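Local coordinates for protein Poly(Beta-D-mannuronate) lyase (Pseudopedobacter saltans, PDB 7O79) that probably cleaves alginate by beta-elimination at its mannuronate residues, as a family 6 polysaccharide lyase built on a parallel beta-helix, at residues Met26-Trp31 / Lys51-Gly56; Asp33-Phe38 / Glu63-Phe68; Gly77-Asp82 / Asn102-Asp107. One frame throughout, in Å; residues are numbered along the deposited sequence.

Interaction 1 (Met26-Trp31 / Lys51-Gly56); sequences MQPGEW and KADQAG
The amide of Gln27 and the carboxylate of Asp53 meet at a steep angle where two coils of a parallel beta-helix stack, their planes 70° apart, with Gln27 NE2 3.3 Å from Asp53 OD2 but badly aimed for a hydrogen bond. Gln4 binds the two groups instead, its NE2 reaching Asp53 OD1 and its OE1 taking a weak bond from Gln27 NE2. The other flat group, the indole of Trp31, has one face occupied by the methyl CE of Met26, 3.7 Å above the ring centre. In the plane of the indole, at its edge, lie the carbonyl oxygens of Gln27 and Gly29, and NE1 donates to Gln27 O at 3.1 Å.

Met26 and Ala52 pair side by side across the two coils, both side chains on the same buried face and packed on Val58. A turn about the CG-SD bond (chi3 90°) carries the methionine methyl over the indole, and Leu78 packs on the same thioether. On the backbone, Met26 N gives a bond of 2.8 Å to Lys51 O in the carbonyl plane. Met26 O in turn accepts the N-H of Asp53 at 3.0 Å, almost straight at 175°. That oxygen also lies 3.2 Å from Asp53 OD2, a meeting of two acceptors that probably disfavours the approach slightly. Beyond Ala52 the segment 51-56 leaves the strand, and a water spans the divergence, donating to Met26 O at 3.0 Å and accepting from Gln54 N at 3.0 Å.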
# COMPACT_ATOMS: atom_id res chain seq x y z
N MET A 26 5.96 16.50 26.39
CA MET A 26 7.10 15.74 26.87
C MET A 26 8.39 16.56 26.80
O MET A 26 8.66 17.25 25.81
CB MET A 26 7.29 14.44 26.09
CG MET A 26 6.13 13.45 26.24
SD MET A 26 6.04 12.20 24.93
CE MET A 26 7.06 10.89 25.63
N GLN A 27 9.20 16.47 27.85
CA GLN A 27 10.46 17.20 27.89
C GLN A 27 11.49 16.57 26.96
O GLN A 27 11.48 15.35 26.73
CB GLN A 27 11.00 17.26 29.32
CG GLN A 27 10.15 18.10 30.26
CD GLN A 27 10.45 19.58 30.12
OE1 GLN A 27 11.56 19.98 29.76
NE2 GLN A 27 9.45 20.41 30.42
N PRO A 28 12.40 17.37 26.41
CA PRO A 28 13.39 16.83 25.46
C PRO A 28 14.34 15.85 26.13
O PRO A 28 14.61 15.92 27.33
CB PRO A 28 14.15 18.07 24.96
CG PRO A 28 13.44 19.24 25.48
CD PRO A 28 12.55 18.82 26.61
N GLY A 29 14.85 14.93 25.32
CA GLY A 29 15.83 13.96 25.75
C GLY A 29 15.45 12.58 25.30
O GLY A 29 14.57 12.39 24.45
N GLU A 30 16.12 11.59 25.89
CA GLU A 30 15.91 10.19 25.55
C GLU A 30 14.96 9.53 26.55
O GLU A 30 15.17 9.62 27.77
CB GLU A 30 17.24 9.45 25.51
CG GLU A 30 17.11 7.94 25.48
CD GLU A 30 18.38 7.26 25.02
OE1 GLU A 30 19.36 7.99 24.72
OE2 GLU A 30 18.40 6.02 24.95
N TRP A 31 13.93 8.88 26.03
CA TRP A 31 12.94 8.17 26.84
C TRP A 31 13.11 6.68 26.54
O TRP A 31 12.64 6.20 25.50
CB TRP A 31 11.52 8.63 26.51
CG TRP A 31 11.16 10.04 26.92
CD1 TRP A 31 11.72 11.21 26.48
CD2 TRP A 31 10.12 10.42 27.85
NE1 TRP A 31 11.10 12.28 27.07
CE2 TRP A 31 10.12 11.82 27.92
CE3 TRP A 31 9.21 9.71 28.62
CZ2 TRP A 31 9.23 12.53 28.74
CZ3 TRP A 31 8.32 10.41 29.43
CH2 TRP A 31 8.35 11.80 29.49
N LYS A 51 2.45 15.41 22.86
CA LYS A 51 3.44 15.88 21.91
C LYS A 51 4.73 16.27 22.62
O LYS A 51 4.77 16.42 23.84
CB LYS A 51 2.92 17.07 21.09
CG LYS A 51 2.66 18.33 21.87
CD LYS A 51 2.11 19.33 20.89
CE LYS A 51 1.80 20.67 21.48
NZ LYS A 51 1.26 21.51 20.36
N ALA A 52 5.79 16.44 21.82
CA ALA A 52 7.07 16.94 22.32
C ALA A 52 7.03 18.45 22.52
O ALA A 52 6.42 19.16 21.73
CB ALA A 52 8.19 16.57 21.34
N ASP A 53 7.66 18.95 23.59
CA ASP A 53 7.90 20.39 23.71
C ASP A 53 8.53 20.95 22.45
O ASP A 53 8.16 22.04 21.98
CB ASP A 53 8.78 20.70 24.92
CG ASP A 53 8.03 20.56 26.23
OD1 ASP A 53 6.81 20.82 26.23
OD2 ASP A 53 8.62 20.09 27.23
N GLN A 54 9.50 20.24 21.90
CA GLN A 54 10.15 20.62 20.66
C GLN A 54 10.12 19.40 19.76
O GLN A 54 10.67 18.35 20.12
CB GLN A 54 11.58 21.10 20.92
N ALA A 55 9.42 19.51 18.63
CA ALA A 55 9.27 18.36 17.74
C ALA A 55 10.64 17.81 17.36
O ALA A 55 11.55 18.56 17.01
CB ALA A 55 8.50 18.77 16.48
N GLY A 56 10.78 16.49 17.44
CA GLY A 56 12.02 15.85 17.08
C GLY A 56 13.03 15.76 18.19
O GLY A 56 14.01 15.04 18.05
O HOH W 1 10.65 18.33 23.88

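Interaction 2 (Asp33-Phe38 / Glu63-Phe68); sequences DVKILF and ESSLSF
Methyl CD1 of Leu66 sits 3.6 Å from CG2 of Ile36, the two branched side chains crossing obliquely at the apolar centre of the contact. With CG of Leu66 anti to the backbone N (chi1 162°) and the second torsion at 72°, CD1 comes to lie against the neighbouring strand and also approaches CB of Phe38. Farther along the same face the rings of Phe38 and Phe68 come together at a slant, CD2 of Phe38 being 4.4 Å from CD2 of Phe68. Leu50, Leu60 and Val75 close over these groups from other walls of the beta-helix, and Phe93 continues the aromatic row by stacking on Phe68.

Between the two faces runs the parallel ladder of strands 35-38 and 65-68. Its rungs alternate in direction, as in the bond of 2.8 Å from Ile36 N to Ser65 O. The face bearing Lys35, Ser65 and Ser67 is mostly polar, with Leu37 laid against Ser67: one water accepts from Lys35 NZ at 3.1 Å, donates to Ile36 O, and meets both serine hydroxyls, Ser67 OG at 2.9 Å. Ile36 O therefore holds this water as well as the N-H of Ser67. At the start of the pair Ser64 OG receives the N-H of Val34 at 3.0 Å while bonding to Ser61 O. Last comes Asp33, whose OD1 accepts from Glu63 N at 2.7 Å through its anti lone pair, with an N-H...O angle of 144°. A backbone N-H thus probably offsets part of the aspartate's charge, while the Glu63 carboxylate stays apart, its OE1 5.9 Å from Asp33 OD1. The chemistry implies a two-sided sheet: hydrocarbon packs the inner face, while the other is joined largely by a water, a lysine and hydroxyls.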
# COMPACT_ATOMS: atom_id res chain seq x y z
N ASP A 33 12.68 2.63 26.87
CA ASP A 33 11.77 1.54 27.23
C ASP A 33 10.43 2.04 27.77
O ASP A 33 9.94 1.59 28.80
CB ASP A 33 12.41 0.58 28.24
CG ASP A 33 13.77 0.07 27.79
OD1 ASP A 33 13.89 -0.34 26.62
OD2 ASP A 33 14.71 0.03 28.62
N VAL A 34 9.81 2.96 27.03
CA VAL A 34 8.51 3.51 27.43
C VAL A 34 7.43 2.94 26.52
O VAL A 34 7.39 3.24 25.33
CB VAL A 34 8.49 5.05 27.41
CG1 VAL A 34 7.19 5.55 28.07
CG2 VAL A 34 9.70 5.60 28.16
N LYS A 35 6.54 2.14 27.10
CA LYS A 35 5.36 1.65 26.38
C LYS A 35 4.23 2.62 26.67
O LYS A 35 3.66 2.63 27.76
CB LYS A 35 5.02 0.23 26.82
CG LYS A 35 3.74 -0.35 26.23
CD LYS A 35 3.40 -1.68 26.92
CE LYS A 35 2.22 -2.41 26.27
NZ LYS A 35 1.94 -1.99 24.85
N ILE A 36 3.92 3.46 25.69
CA ILE A 36 2.91 4.50 25.87
C ILE A 36 1.54 3.90 25.56
O ILE A 36 1.23 3.62 24.40
CB ILE A 36 3.21 5.70 24.97
CG1 ILE A 36 4.56 6.30 25.34
CG2 ILE A 36 2.13 6.75 25.08
CD1 ILE A 36 5.03 7.38 24.39
N LEU A 37 0.70 3.80 26.57
CA LEU A 37 -0.67 3.36 26.40
C LEU A 37 -1.56 4.60 26.53
O LEU A 37 -1.95 4.97 27.60
CB LEU A 37 -1.09 2.28 27.38
CG LEU A 37 -0.34 0.95 27.42
CD1 LEU A 37 -0.96 0.05 28.45
CD2 LEU A 37 -0.24 0.27 26.06
N PHE A 38 -1.86 5.22 25.40
CA PHE A 38 -2.60 6.47 25.36
C PHE A 38 -4.09 6.20 25.32
O PHE A 38 -4.65 5.91 24.31
CB PHE A 38 -2.13 7.24 24.14
CG PHE A 38 -2.43 8.69 24.14
CD1 PHE A 38 -2.80 9.37 25.28
CD2 PHE A 38 -2.32 9.40 22.96
CE1 PHE A 38 -3.06 10.71 25.24
CE2 PHE A 38 -2.57 10.74 22.91
CZ PHE A 38 -2.94 11.41 24.06
N GLU A 63 12.83 -0.68 24.16
CA GLU A 63 11.51 -1.12 23.73
C GLU A 63 10.45 -0.09 24.12
O GLU A 63 9.72 -0.22 25.10
CB GLU A 63 11.17 -2.52 24.20
CG GLU A 63 12.08 -3.45 23.47
CD GLU A 63 11.86 -4.87 23.74
OE1 GLU A 63 11.03 -5.14 24.62
OE2 GLU A 63 12.43 -5.69 22.99
N SER A 64 10.37 0.93 23.27
CA SER A 64 9.33 1.95 23.32
C SER A 64 8.30 1.68 22.23
O SER A 64 8.62 1.12 21.18
CB SER A 64 9.94 3.33 23.14
OG SER A 64 10.73 3.63 24.27
N SER A 65 7.06 2.09 22.49
CA SER A 65 5.95 1.86 21.58
C SER A 65 4.83 2.80 21.99
O SER A 65 4.85 3.36 23.09
CB SER A 65 5.50 0.40 21.59
OG SER A 65 5.05 0.06 22.89
N LEU A 66 3.85 2.95 21.10
CA LEU A 66 2.72 3.85 21.31
C LEU A 66 1.46 3.17 20.81
O LEU A 66 1.44 2.64 19.69
CB LEU A 66 2.93 5.17 20.57
CG LEU A 66 1.73 6.07 20.30
CD1 LEU A 66 1.25 6.73 21.59
CD2 LEU A 66 2.10 7.14 19.28
N SER A 67 0.41 3.19 21.64
CA SER A 67 -0.89 2.62 21.34
C SER A 67 -1.96 3.68 21.57
O SER A 67 -2.06 4.23 22.68
CB SER A 67 -1.18 1.39 22.21
OG SER A 67 -0.25 0.37 21.93
N PHE A 68 -2.76 3.97 20.54
CA PHE A 68 -3.93 4.83 20.67
C PHE A 68 -5.08 3.94 21.13
O PHE A 68 -5.59 3.14 20.34
CB PHE A 68 -4.29 5.48 19.33
CG PHE A 68 -3.27 6.47 18.81
CD1 PHE A 68 -2.22 6.04 18.03
CD2 PHE A 68 -3.40 7.82 19.05
CE1 PHE A 68 -1.29 6.94 17.51
CE2 PHE A 68 -2.49 8.73 18.53
CZ PHE A 68 -1.42 8.29 17.76
O HOH W 2 2.12 0.81 23.46

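Interaction 3 (Gly77-Asp82 / Asn102-Asp107); sequences GLLFKD and NTAIVD
The hydroxyl of Thr103 meets two backbone groups: OG1 takes a weak hydrogen bond from Leu78 N at 3.4 Å and bonds to the carbonyl of Glu101 in its own strand. With chi1 at -64°, OG1 stays beside the threonine N while CG2 swings to 3.4 Å from Leu78 O. The same methyl lies near the plane of the Phe80 ring, at its edge. A valine in place of Thr103 would probably keep the apolar packing but lose the hydroxyl, leaving Leu78 N and Glu101 O each without this partner.

Beyond the threonine the backbones settle into regular parallel bonding. Phe80 N donates to Ala104 O at 2.9 Å, and Val106 N answers with a bond of 2.9 Å to Phe80 O. On one face CD1 of Leu79 reaches across to CG2 of Val106, 3.7 Å away, with Ala104 CB near the same methyl and Trp454 touching Leu79 and Ala104. On the other face Phe80 CB packs on Ile105 CG1 at 4.1 Å, and Val90 and Ile91 meet both residues. At the corner by Asp82, a water accepts from Asp82 N and donates to Val106 O. Parallel strands in register, with side chains stacked coil upon coil, are typical of the right-handed parallel beta-helix of the pectate lyase-like families, to which chondroitinase B belongs.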
# COMPACT_ATOMS: atom_id res chain seq x y z
N GLY A 77 5.11 14.93 16.90
CA GLY A 77 6.49 15.34 17.11
C GLY A 77 7.45 14.35 17.73
O GLY A 77 8.54 14.75 18.15
N LEU A 78 7.10 13.06 17.78
CA LEU A 78 7.97 12.07 18.42
C LEU A 78 9.01 11.51 17.45
O LEU A 78 8.91 11.63 16.23
CB LEU A 78 7.14 10.92 19.00
CG LEU A 78 6.05 11.33 19.99
CD1 LEU A 78 5.46 10.10 20.68
CD2 LEU A 78 6.63 12.31 21.01
N LEU A 79 10.05 10.90 18.02
CA LEU A 79 11.06 10.16 17.26
C LEU A 79 11.29 8.83 17.95
O LEU A 79 11.54 8.79 19.16
CB LEU A 79 12.37 10.95 17.14
CG LEU A 79 13.64 10.19 16.67
CD1 LEU A 79 13.57 9.73 15.21
CD2 LEU A 79 14.88 11.05 16.87
N PHE A 80 11.15 7.74 17.19
CA PHE A 80 11.48 6.40 17.65
C PHE A 80 12.81 6.00 17.02
O PHE A 80 12.91 5.90 15.79
CB PHE A 80 10.39 5.40 17.30
CG PHE A 80 9.12 5.58 18.08
CD1 PHE A 80 8.21 6.56 17.71
CD2 PHE A 80 8.85 4.80 19.18
CE1 PHE A 80 7.04 6.74 18.43
CE2 PHE A 80 7.67 4.98 19.90
CZ PHE A 80 6.77 5.95 19.52
N LYS A 81 13.82 5.78 17.86
CA LYS A 81 15.18 5.60 17.37
C LYS A 81 16.00 4.99 18.49
O LYS A 81 15.67 5.15 19.67
CB LYS A 81 15.76 6.95 16.90
CG LYS A 81 17.18 6.92 16.32
CD LYS A 81 17.54 8.30 15.81
CE LYS A 81 19.00 8.43 15.37
NZ LYS A 81 19.35 7.61 14.19
N ASP A 82 17.05 4.26 18.12
CA ASP A 82 17.89 3.56 19.09
C ASP A 82 17.08 2.58 19.93
O ASP A 82 17.24 2.49 21.15
CB ASP A 82 18.65 4.54 19.98
CG ASP A 82 19.55 5.47 19.18
OD1 ASP A 82 19.83 5.14 18.00
OD2 ASP A 82 19.99 6.51 19.72
N ASN A 102 3.86 14.43 12.41
CA ASN A 102 5.18 14.99 12.66
C ASN A 102 6.06 14.03 13.47
O ASN A 102 6.86 14.45 14.29
CB ASN A 102 5.09 16.36 13.35
CG ASN A 102 6.18 17.32 12.89
OD1 ASN A 102 6.76 17.14 11.81
ND2 ASN A 102 6.47 18.34 13.69
N THR A 103 5.93 12.73 13.20
CA THR A 103 6.66 11.69 13.92
C THR A 103 7.53 10.90 12.95
O THR A 103 7.16 10.69 11.80
CB THR A 103 5.66 10.77 14.65
OG1 THR A 103 4.97 11.53 15.63
CG2 THR A 103 6.35 9.54 15.30
N ALA A 104 8.72 10.50 13.40
CA ALA A 104 9.61 9.69 12.59
C ALA A 104 9.99 8.42 13.33
O ALA A 104 10.01 8.38 14.56
CB ALA A 104 10.88 10.46 12.19
N ILE A 105 10.24 7.37 12.55
CA ILE A 105 10.79 6.12 13.05
C ILE A 105 12.05 5.86 12.23
O ILE A 105 11.98 5.82 11.00
CB ILE A 105 9.81 4.95 12.90
CG1 ILE A 105 8.51 5.21 13.66
CG2 ILE A 105 10.44 3.68 13.44
CD1 ILE A 105 7.51 4.07 13.52
N VAL A 106 13.19 5.72 12.90
CA VAL A 106 14.48 5.70 12.23
C VAL A 106 15.24 4.45 12.66
O VAL A 106 15.52 4.28 13.85
CB VAL A 106 15.29 6.97 12.52
CG1 VAL A 106 16.70 6.88 11.93
CG2 VAL A 106 14.57 8.21 11.99
N ASP A 107 15.58 3.59 11.70
CA ASP A 107 16.33 2.35 11.93
C ASP A 107 15.97 1.62 13.22
O ASP A 107 16.84 1.10 13.92
CB ASP A 107 17.84 2.61 11.91
CG ASP A 107 18.29 3.28 10.65
OD1 ASP A 107 17.76 2.92 9.58
OD2 ASP A 107 19.17 4.17 10.72
O HOH W 3 17.82 3.43 15.51

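All three contacts join successive coils near the N-terminal end of one beta-helix, yet they differ in depth. Interactions 2 and 3 are mainly buried, whereas interaction 1 is mixed, a single bridge fading into a turn spanned by water. Interactions 1 and 3 belong to the same run of strands, since 48-52 neighbours 73-83 there, and Gly56 N probably bonds to Gly77 O. Interaction 2 lies on another wall, met through the core: Met26 CE approaches Ile36 CD1, and the Phe80 ring touches Leu66. Their polar chemistry follows place: carboxylate and amide at the turn of 1, a lysine, serines and water on one face of 2, and a threonine hydroxyl in 3.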